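PDB 3TQE: malonyl-CoA-[acyl-carrier-protein] transacylase from Coxiella burnetii, which probably transfers the malonyl group of malonyl-CoA to holo-acyl carrier protein, a step that supplies fatty acid synthesis with malonyl-ACP. Local coordinates for residues A217-P228 against H241-I252; I150-Q161 against I173-A183. All blocks are in the same frame, centred on the assembly; numbering follows the deposited sequence.

Contact 1: residues A217-P228 against H241-I252. With GLY (glycine), chain C.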
loop_
_atom_site.group_PDB
_atom_site.type_symbol
_atom_site.label_atom_id
_atom_site.label_comp_id
_atom_site.label_asym_id
_atom_site.label_seq_id
_atom_site.Cartn_x
_atom_site.Cartn_y
_atom_site.Cartn_z
ATOM N N ALA A 217 14.022 -0.313 11.832
ATOM C CA ALA A 217 13.623 -0.556 13.206
ATOM C C ALA A 217 14.212 0.492 14.117
ATOM O O ALA A 217 13.596 0.881 15.092
ATOM C CB ALA A 217 14.030 -1.937 13.637
ATOM N N GLN A 218 15.407 0.941 13.795
ATOM C CA GLN A 218 16.056 1.974 14.588
ATOM C C GLN A 218 15.299 3.290 14.515
ATOM O O GLN A 218 15.120 3.979 15.524
ATOM C CB GLN A 218 17.488 2.130 14.129
ATOM C CG GLN A 218 18.311 0.897 14.310
ATOM C CD GLN A 218 19.753 1.090 13.880
ATOM O OE1 GLN A 218 20.040 1.712 12.854
ATOM N NE2 GLN A 218 20.675 0.557 14.674
ATOM N N ASP A 219 14.805 3.628 13.335
ATOM C CA ASP A 219 14.064 4.873 13.176
ATOM C C ASP A 219 12.696 4.790 13.782
ATOM O O ASP A 219 12.212 5.738 14.389
ATOM C CB ASP A 219 13.920 5.239 11.701
ATOM C CG ASP A 219 15.238 5.530 11.053
ATOM O OD1 ASP A 219 16.026 6.347 11.578
ATOM O OD2 ASP A 219 15.491 4.959 9.991
ATOM N N ILE A 220 12.048 3.657 13.614
ATOM C CA ILE A 220 10.679 3.463 14.089
ATOM C C ILE A 220 10.636 3.496 15.621
ATOM O O ILE A 220 9.650 3.857 16.205
ATOM C CB ILE A 220 10.071 2.162 13.478
ATOM C CG1 ILE A 220 9.662 2.449 12.025
ATOM C CG2 ILE A 220 8.885 1.638 14.263
ATOM C CD1 ILE A 220 9.140 1.270 11.275
ATOM N N ALA A 221 11.713 3.082 16.264
ATOM C CA ALA A 221 11.757 3.108 17.718
ATOM C C ALA A 221 11.695 4.527 18.245
ATOM O O ALA A 221 11.290 4.735 19.378
ATOM C CB ALA A 221 13.025 2.409 18.225
ATOM N N LYS A 222 12.084 5.498 17.423
ATOM C CA LYS A 222 12.205 6.886 17.873
ATOM C C LYS A 222 10.962 7.694 17.589
ATOM O O LYS A 222 10.822 8.800 18.074
ATOM C CB LYS A 222 13.392 7.562 17.194
ATOM C CG LYS A 222 14.750 7.007 17.583
ATOM C CD LYS A 222 15.847 7.664 16.770
ATOM C CE LYS A 222 17.162 6.915 16.872
ATOM N NZ LYS A 222 17.909 7.252 18.117
ATOM N N ILE A 223 10.062 7.159 16.777
ATOM C CA ILE A 223 8.873 7.894 16.365
ATOM C C ILE A 223 7.747 7.621 17.356
ATOM O O ILE A 223 7.562 6.512 17.799
ATOM C CB ILE A 223 8.450 7.544 14.907
ATOM C CG1 ILE A 223 7.268 8.417 14.447
ATOM C CG2 ILE A 223 8.051 6.102 14.777
ATOM C CD1 ILE A 223 6.924 8.284 12.939
ATOM N N SER A 224 7.008 8.653 17.707
ATOM C CA SER A 224 5.911 8.515 18.634
ATOM C C SER A 224 4.735 7.876 17.949
ATOM O O SER A 224 4.383 8.252 16.857
ATOM C CB SER A 224 5.496 9.887 19.132
ATOM O OG SER A 224 6.553 10.488 19.835
ATOM N N ILE A 225 4.132 6.905 18.596
ATOM C CA ILE A 225 2.990 6.220 18.054
ATOM C C ILE A 225 1.886 6.254 19.071
ATOM O O ILE A 225 2.072 5.829 20.199
ATOM C CB ILE A 225 3.305 4.777 17.684
ATOM C CG1 ILE A 225 4.479 4.748 16.705
ATOM C CG2 ILE A 225 2.066 4.124 17.129
ATOM C CD1 ILE A 225 4.956 3.360 16.300
ATOM N N ASP A 226 0.735 6.769 18.665
ATOM C CA ASP A 226 -0.463 6.778 19.476
ATOM C C ASP A 226 -1.367 5.619 19.095
ATOM O O ASP A 226 -1.200 5.006 18.039
ATOM C CB ASP A 226 -1.192 8.090 19.294
ATOM C CG ASP A 226 -0.483 9.259 19.948
ATOM O OD1 ASP A 226 0.390 9.041 20.806
ATOM O OD2 ASP A 226 -0.835 10.414 19.613
ATOM N N SER A 227 -2.347 5.297 19.931
ATOM C CA SER A 227 -3.233 4.203 19.581
ATOM C C SER A 227 -4.112 4.694 18.429
ATOM O O SER A 227 -4.619 5.805 18.493
ATOM C CB SER A 227 -4.094 3.721 20.756
ATOM O OG SER A 227 -3.334 2.911 21.625
ATOM N N PRO A 228 -4.284 3.869 17.394
ATOM C CA PRO A 228 -5.147 4.274 16.310
ATOM C C PRO A 228 -6.563 4.489 16.803
ATOM O O PRO A 228 -7.055 3.733 17.636
ATOM C CB PRO A 228 -5.074 3.080 15.327
ATOM C CG PRO A 228 -3.789 2.413 15.646
ATOM C CD PRO A 228 -3.690 2.550 17.126
ATOM N N HIS A 241 -3.941 -3.503 15.863
ATOM C CA HIS A 241 -3.160 -3.422 17.085
ATOM C C HIS A 241 -3.286 -2.049 17.709
ATOM O O HIS A 241 -3.285 -1.055 17.019
ATOM C CB HIS A 241 -1.695 -3.654 16.794
ATOM C CG HIS A 241 -1.400 -5.016 16.273
ATOM N ND1 HIS A 241 -1.715 -6.158 16.979
ATOM C CD2 HIS A 241 -0.817 -5.425 15.125
ATOM C CE1 HIS A 241 -1.336 -7.216 16.280
ATOM N NE2 HIS A 241 -0.786 -6.797 15.151
ATOM N N ASN A 242 -3.365 -1.997 19.025
ATOM C CA ASN A 242 -3.465 -0.727 19.732
ATOM C C ASN A 242 -2.173 -0.288 20.383
ATOM O O ASN A 242 -1.986 0.885 20.700
ATOM C CB ASN A 242 -4.542 -0.838 20.798
ATOM C CG ASN A 242 -5.917 -1.031 20.220
ATOM O OD1 ASN A 242 -6.730 -1.814 20.744
ATOM N ND2 ASN A 242 -6.206 -0.316 19.158
ATOM N N GLU A 243 -1.277 -1.227 20.639
ATOM C CA GLU A 243 -0.085 -0.956 21.408
ATOM C C GLU A 243 1.055 -0.500 20.528
ATOM O O GLU A 243 1.315 -1.143 19.525
ATOM C CB GLU A 243 0.319 -2.247 22.098
ATOM C CG GLU A 243 -0.811 -2.929 22.826
ATOM C CD GLU A 243 -1.621 -4.025 22.013
ATOM O OE1 GLU A 243 -1.725 -4.099 20.707
ATOM O OE2 GLU A 243 -2.227 -4.822 22.779
ATOM N N ALA A 244 1.743 0.570 20.898
ATOM C CA ALA A 244 2.773 1.155 20.053
ATOM C C ALA A 244 3.824 0.168 19.647
ATOM O O ALA A 244 4.182 0.097 18.472
ATOM C CB ALA A 244 3.408 2.351 20.704
ATOM N N ASN A 245 4.338 -0.612 20.586
ATOM C CA ASN A 245 5.439 -1.494 20.219
ATOM C C ASN A 245 4.983 -2.649 19.356
ATOM O O ASN A 245 5.753 -3.204 18.582
ATOM C CB ASN A 245 6.175 -2.000 21.448
ATOM C CG ASN A 245 7.088 -0.970 22.025
ATOM O OD1 ASN A 245 7.685 -0.165 21.301
ATOM N ND2 ASN A 245 7.262 -1.029 23.335
ATOM N N ILE A 246 3.717 -3.018 19.472
ATOM C CA ILE A 246 3.175 -4.061 18.621
ATOM C C ILE A 246 3.002 -3.505 17.206
ATOM O O ILE A 246 3.306 -4.175 16.233
ATOM C CB ILE A 246 1.858 -4.627 19.184
ATOM C CG1 ILE A 246 2.044 -5.142 20.606
ATOM C CG2 ILE A 246 1.335 -5.742 18.322
ATOM C CD1 ILE A 246 3.106 -6.149 20.773
ATOM N N ILE A 247 2.546 -2.264 17.096
ATOM C CA ILE A 247 2.504 -1.608 15.803
ATOM C C ILE A 247 3.898 -1.507 15.201
ATOM O O ILE A 247 4.079 -1.801 14.017
ATOM C CB ILE A 247 1.829 -0.235 15.929
ATOM C CG1 ILE A 247 0.374 -0.418 16.291
ATOM C CG2 ILE A 247 1.991 0.562 14.610
ATOM C CD1 ILE A 247 -0.342 0.864 16.691
ATOM N N ARG A 248 4.894 -1.118 15.996
ATOM C CA ARG A 248 6.254 -1.081 15.481
ATOM C C ARG A 248 6.659 -2.434 14.947
ATOM O O ARG A 248 7.213 -2.537 13.862
ATOM C CB ARG A 248 7.247 -0.680 16.553
ATOM C CG ARG A 248 7.121 0.740 17.011
ATOM C CD ARG A 248 8.248 1.133 17.965
ATOM N NE ARG A 248 8.108 2.559 18.241
ATOM C CZ ARG A 248 7.432 3.078 19.263
ATOM N NH1 ARG A 248 6.889 2.304 20.201
ATOM N NH2 ARG A 248 7.321 4.379 19.375
ATOM N N GLY A 249 6.418 -3.491 15.715
ATOM C CA GLY A 249 6.762 -4.814 15.257
ATOM C C GLY A 249 6.096 -5.165 13.942
ATOM O O GLY A 249 6.718 -5.792 13.081
ATOM N N ALA A 250 4.824 -4.798 13.803
ATOM C CA ALA A 250 4.084 -5.112 12.606
ATOM C C ALA A 250 4.657 -4.404 11.391
ATOM O O ALA A 250 4.729 -4.972 10.310
ATOM C CB ALA A 250 2.624 -4.768 12.788
ATOM N N LEU A 251 5.061 -3.166 11.576
ATOM C CA LEU A 251 5.617 -2.383 10.478
ATOM C C LEU A 251 6.971 -2.886 10.057
ATOM O O LEU A 251 7.309 -2.873 8.879
ATOM C CB LEU A 251 5.709 -0.906 10.832
ATOM C CG LEU A 251 4.350 -0.232 11.002
ATOM C CD1 LEU A 251 4.565 1.146 11.583
ATOM C CD2 LEU A 251 3.571 -0.178 9.665
ATOM N N ILE A 252 7.760 -3.356 11.005
ATOM C CA ILE A 252 9.074 -3.853 10.656
ATOM C C ILE A 252 8.942 -5.231 10.010
ATOM O O ILE A 252 9.562 -5.520 9.000
ATOM C CB ILE A 252 9.984 -3.868 11.879
ATOM C CG1 ILE A 252 10.224 -2.426 12.367
ATOM C CG2 ILE A 252 11.277 -4.595 11.567
ATOM C CD1 ILE A 252 10.780 -1.477 11.320
HETATM N N GLY C . 3.463 6.701 22.370
HETATM C CA GLY C . 4.127 5.473 22.915
HETATM C C GLY C . 5.285 5.053 22.043
HETATM O O GLY C . 5.553 5.748 21.039
HETATM O OXT GLY C . 5.952 4.012 22.314
#

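Contact 2: residues I150-Q161 against I173-A183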
loop_
_atom_site.group_PDB
_atom_site.type_symbol
_atom_site.label_atom_id
_atom_site.label_comp_id
_atom_site.label_asym_id
_atom_site.label_seq_id
_atom_site.Cartn_x
_atom_site.Cartn_y
_atom_site.Cartn_z
ATOM N N ILE A 150 5.934 -24.041 -6.108
ATOM C CA ILE A 150 6.819 -23.588 -7.181
ATOM C C ILE A 150 8.020 -22.862 -6.626
ATOM O O ILE A 150 9.157 -23.082 -7.038
ATOM C CB ILE A 150 6.100 -22.678 -8.159
ATOM C CG1 ILE A 150 5.156 -23.508 -9.035
ATOM C CG2 ILE A 150 7.115 -21.910 -9.041
ATOM C CD1 ILE A 150 4.156 -22.666 -9.798
ATOM N N CYS A 151 7.776 -21.951 -5.709
ATOM C CA CYS A 151 8.883 -21.175 -5.177
ATOM C C CYS A 151 9.890 -22.069 -4.470
ATOM O O CYS A 151 11.091 -21.884 -4.633
ATOM C CB CYS A 151 8.385 -20.080 -4.241
ATOM S SG CYS A 151 7.534 -18.723 -5.099
ATOM N N GLU A 152 9.406 -23.064 -3.728
ATOM C CA GLU A 152 10.289 -23.987 -3.044
ATOM C C GLU A 152 11.137 -24.741 -4.058
ATOM O O GLU A 152 12.320 -24.946 -3.831
ATOM C CB GLU A 152 9.485 -24.966 -2.189
ATOM C CG GLU A 152 8.826 -24.321 -0.978
ATOM C CD GLU A 152 7.890 -25.267 -0.243
ATOM O OE1 GLU A 152 7.767 -26.454 -0.650
ATOM O OE2 GLU A 152 7.268 -24.815 0.750
ATOM N N ASN A 153 10.536 -25.137 -5.171
ATOM C CA ASN A 153 11.258 -25.912 -6.192
ATOM C C ASN A 153 12.206 -25.049 -7.014
ATOM O O ASN A 153 13.237 -25.515 -7.481
ATOM C CB ASN A 153 10.273 -26.592 -7.135
ATOM C CG ASN A 153 9.483 -27.690 -6.456
ATOM O OD1 ASN A 153 9.910 -28.233 -5.433
ATOM N ND2 ASN A 153 8.331 -28.016 -7.017
ATOM N N ALA A 154 11.864 -23.781 -7.199
ATOM C CA ALA A 154 12.675 -22.886 -8.003
ATOM C C ALA A 154 13.842 -22.285 -7.239
ATOM O O ALA A 154 14.808 -21.831 -7.844
ATOM C CB ALA A 154 11.811 -21.767 -8.527
ATOM N N ALA A 155 13.782 -22.282 -5.915
ATOM C CA ALA A 155 14.723 -21.503 -5.142
ATOM C C ALA A 155 16.147 -21.942 -5.297
ATOM O O ALA A 155 17.005 -21.110 -5.505
ATOM C CB ALA A 155 14.328 -21.464 -3.660
ATOM N N LEU A 156 16.387 -23.251 -5.176
ATOM C CA LEU A 156 17.716 -23.815 -5.392
ATOM C C LEU A 156 18.780 -23.050 -4.624
ATOM O O LEU A 156 19.859 -22.773 -5.119
ATOM C CB LEU A 156 18.022 -23.880 -6.899
ATOM C CG LEU A 156 17.070 -24.782 -7.672
ATOM C CD1 LEU A 156 17.222 -24.608 -9.145
ATOM C CD2 LEU A 156 17.289 -26.203 -7.289
ATOM N N GLY A 157 18.461 -22.708 -3.377
ATOM C CA GLY A 157 19.405 -22.022 -2.529
ATOM C C GLY A 157 19.288 -20.517 -2.444
ATOM O O GLY A 157 19.886 -19.877 -1.554
ATOM N N GLN A 158 18.541 -19.947 -3.380
ATOM C CA GLN A 158 18.256 -18.529 -3.407
ATOM C C GLN A 158 16.924 -18.276 -2.731
ATOM O O GLN A 158 16.251 -19.193 -2.280
ATOM C CB GLN A 158 18.216 -18.035 -4.857
ATOM C CG GLN A 158 19.554 -18.105 -5.570
ATOM C CD GLN A 158 19.483 -17.385 -6.892
ATOM O OE1 GLN A 158 18.808 -17.858 -7.803
ATOM N NE2 GLN A 158 20.132 -16.217 -6.992
ATOM N N VAL A 159 16.563 -17.003 -2.643
ATOM C CA VAL A 159 15.299 -16.595 -2.069
ATOM C C VAL A 159 14.289 -16.342 -3.178
ATOM O O VAL A 159 14.545 -15.595 -4.112
ATOM C CB VAL A 159 15.458 -15.286 -1.274
ATOM C CG1 VAL A 159 14.112 -14.772 -0.781
ATOM C CG2 VAL A 159 16.380 -15.498 -0.121
ATOM N N VAL A 160 13.127 -16.941 -3.047
ATOM C CA VAL A 160 11.985 -16.584 -3.872
ATOM C C VAL A 160 10.751 -17.054 -3.147
ATOM O O VAL A 160 10.661 -18.194 -2.736
ATOM C CB VAL A 160 12.053 -17.155 -5.304
ATOM C CG1 VAL A 160 12.249 -18.680 -5.294
ATOM C CG2 VAL A 160 10.826 -16.748 -6.129
ATOM N N GLN A 161 9.814 -16.147 -2.932
ATOM C CA GLN A 161 8.619 -16.497 -2.212
ATOM C C GLN A 161 7.491 -15.552 -2.491
ATOM O O GLN A 161 7.715 -14.469 -2.983
ATOM C CB GLN A 161 8.875 -16.522 -0.725
ATOM C CG GLN A 161 9.479 -15.317 -0.130
ATOM C CD GLN A 161 10.004 -15.635 1.283
ATOM O OE1 GLN A 161 10.995 -16.368 1.458
ATOM N NE2 GLN A 161 9.345 -15.109 2.269
ATOM N N ILE A 173 5.463 -12.552 -6.393
ATOM C CA ILE A 173 6.598 -13.169 -5.742
ATOM C C ILE A 173 7.792 -12.230 -5.765
ATOM O O ILE A 173 7.858 -11.306 -6.555
ATOM C CB ILE A 173 6.949 -14.532 -6.379
ATOM C CG1 ILE A 173 7.409 -14.388 -7.836
ATOM C CG2 ILE A 173 5.739 -15.466 -6.245
ATOM C CD1 ILE A 173 8.030 -15.692 -8.447
ATOM N N SER A 174 8.721 -12.475 -4.870
ATOM C CA SER A 174 9.864 -11.630 -4.674
ATOM C C SER A 174 11.070 -12.469 -4.308
ATOM O O SER A 174 10.918 -13.500 -3.676
ATOM C CB SER A 174 9.544 -10.695 -3.516
ATOM O OG SER A 174 10.533 -9.729 -3.403
ATOM N N GLY A 175 12.249 -11.996 -4.667
ATOM C CA GLY A 175 13.473 -12.631 -4.230
ATOM C C GLY A 175 14.616 -12.303 -5.153
ATOM O O GLY A 175 14.650 -11.265 -5.803
ATOM N N HIS A 176 15.563 -13.210 -5.198
ATOM C CA HIS A 176 16.656 -13.047 -6.119
ATOM C C HIS A 176 16.172 -13.096 -7.543
ATOM O O HIS A 176 15.291 -13.893 -7.868
ATOM C CB HIS A 176 17.671 -14.143 -5.922
ATOM C CG HIS A 176 18.427 -14.009 -4.653
ATOM N ND1 HIS A 176 18.269 -14.873 -3.596
ATOM C CD2 HIS A 176 19.350 -13.096 -4.271
ATOM C CE1 HIS A 176 19.071 -14.498 -2.615
ATOM N NE2 HIS A 176 19.754 -13.437 -3.010
ATOM N N SER A 177 16.781 -12.288 -8.392
ATOM C CA SER A 177 16.288 -12.131 -9.741
ATOM C C SER A 177 16.263 -13.448 -10.496
ATOM O O SER A 177 15.306 -13.746 -11.184
ATOM C CB SER A 177 17.091 -11.115 -10.520
ATOM O OG SER A 177 18.420 -11.393 -10.424
ATOM N N GLU A 178 17.313 -14.244 -10.359
ATOM C CA GLU A 178 17.383 -15.485 -11.131
ATOM C C GLU A 178 16.303 -16.440 -10.663
ATOM O O GLU A 178 15.692 -17.156 -11.466
ATOM C CB GLU A 178 18.756 -16.136 -10.977
ATOM C CG GLU A 178 19.912 -15.270 -11.463
ATOM C CD GLU A 178 20.526 -14.370 -10.355
ATOM O OE1 GLU A 178 19.934 -14.284 -9.242
ATOM O OE2 GLU A 178 21.607 -13.771 -10.623
ATOM N N ALA A 179 16.067 -16.468 -9.352
ATOM C CA ALA A 179 15.103 -17.360 -8.751
ATOM C C ALA A 179 13.691 -16.960 -9.110
ATOM O O ALA A 179 12.850 -17.796 -9.381
ATOM C CB ALA A 179 15.298 -17.389 -7.245
ATOM N N VAL A 180 13.422 -15.660 -9.078
ATOM C CA VAL A 180 12.145 -15.162 -9.537
ATOM C C VAL A 180 11.895 -15.604 -10.977
ATOM O O VAL A 180 10.820 -16.086 -11.285
ATOM C CB VAL A 180 12.044 -13.635 -9.359
ATOM C CG1 VAL A 180 10.860 -13.077 -10.133
ATOM C CG2 VAL A 180 11.984 -13.335 -7.873
ATOM N N ASP A 181 12.881 -15.461 -11.848
ATOM C CA ASP A 181 12.677 -15.858 -13.233
ATOM C C ASP A 181 12.410 -17.355 -13.340
ATOM O O ASP A 181 11.557 -17.783 -14.101
ATOM C CB ASP A 181 13.866 -15.444 -14.086
ATOM C CG ASP A 181 13.897 -13.972 -14.388
ATOM O OD1 ASP A 181 12.861 -13.303 -14.225
ATOM O OD2 ASP A 181 14.965 -13.468 -14.846
ATOM N N ARG A 182 13.136 -18.161 -12.574
ATOM C CA ARG A 182 12.915 -19.602 -12.582
ATOM C C ARG A 182 11.519 -19.946 -12.113
ATOM O O ARG A 182 10.861 -20.779 -12.692
ATOM C CB ARG A 182 13.935 -20.336 -11.729
ATOM C CG ARG A 182 15.333 -20.346 -12.280
ATOM C CD ARG A 182 16.230 -21.296 -11.523
ATOM N NE ARG A 182 16.364 -21.034 -10.099
ATOM C CZ ARG A 182 17.234 -20.204 -9.536
ATOM N NH1 ARG A 182 18.083 -19.464 -10.239
ATOM N NH2 ARG A 182 17.240 -20.096 -8.223
ATOM N N ALA A 183 11.075 -19.276 -11.065
ATOM C CA ALA A 183 9.762 -19.508 -10.511
ATOM C C ALA A 183 8.674 -19.087 -11.484
ATOM O O ALA A 183 7.654 -19.778 -11.624
ATOM C CB ALA A 183 9.609 -18.750 -9.212
#

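Contact 1: residues A217-P228 against H241-I252
Arg248 meets the chain of 217-228 with CG set anti to its own carbonyl carbon (chi1 -68°) and the rest extended as far as NE, which carries the guanidinium past Ile220 to the loop beyond. Ile220 turns CG2 anti to its backbone N, and in the conformer described that methyl packs on Arg248 CG as the two side chains run past each other in opposite directions. The case illustrates how one arginine can use two main-chain carbonyls, one of helix 210-220 and one of the loop after it. In the guanidinium plane, NE donates to Ile220 O (2.9 Å), approaching from above the carbonyl plane, while NH2 gives a bond of 2.7 Å to Ile223 O, nearly along the C=O axis. Ile225 CD1 lies over one guanidinium face, 3.7 Å above the plane and toward its rim.

The same group binds a free glycine: NH1 reaches its OXT at 2.9 Å and NH2 its O at 2.8 Å. Ile225 closes the site with its backbone, N donating to the glycine O and O accepting from the glycine N at 2.7 Å, and Ala244 CB rests against OXT. Asn245 OD1, tilted from the guanidinium plane, takes a further bond from NH1. At the far end Ser227 OG donates to Asn242 O, and the Pro228 ring meets Ile247 CD1 through CD, 3.8 Å away.

Helix 244-254 thus packs along the end of helix 210-220 and the loop that follows it. Leu251 and Ile220 touch Tyr100 of helix 97-105, and Ile223 rests on Leu117 of helix 111-128.

Contact 2: residues I150-Q161 against I173-A183
Gln158 and Arg182 meet within the α-β-β-α part of a βαββαβ ferredoxin-like unit, the small subdomain usual in FabD-type acyltransferases: helix 144-155 leads through a type I' turn into the antiparallel hairpin of strands 160-167 and 170-174, and helix 177-189 follows. Along Gln158, CB lies 3.4 Å from His176 ND1 and also touches Ala179 CB. CG passes between His176 ND1 and Arg182 NH2. CD lies 3.8 Å from Arg182 NH2 and from His176 CB, with the amide almost parallel to the imidazole (8°). At the tip the amide divides its work. OE1 is gripped end-on by Arg182 NH1 and NH2, the latter in the carbonyl plane on a lone pair at 2.8 Å, and NE2 donates to Glu178 OE1 from above the carboxylate plane.

Arg182, bent at chi3 (-59°), also turns side-on to Ala154 O, which NE and NH2 both bond, so the guanidinium holds the end of helix 144-155 and the turn residue Gln158 to helix 177-189. In the apolar layer between the helices and the hairpin, Val160 packs CB on Ala179 CB and CG2 on Ala183 CB. Gln161 and Ser174 form a hydrogen-bonded antiparallel pair. In the imidazole plane, His176 ND1 accepts an almost straight bond (176°) from Val159 N, 2.9 Å away.

In the fold
Contact 2 is complete before contact 1 begins, and both belong to the acyl transferase domain. Their centres lie about 31 Å apart and their nearest atoms about 12 Å, without touching. No helix or strand is shared: contact 2 joins the hairpin 160-167/170-174 of the mixed sheet to its two flanking helices, in the small ferredoxin-like subdomain, whereas contact 1 joins helices 210-220 and 244-254 in the rest of the acyltransferase fold. The side chain of Leu251 in contact 1 is about 9 Å from those of both Ser96 and His205, the predicted active-site residues, and that of Ser174 in contact 2 about 6 Å from that of His205, consistent with the active site of this family lying in the cleft between the two parts.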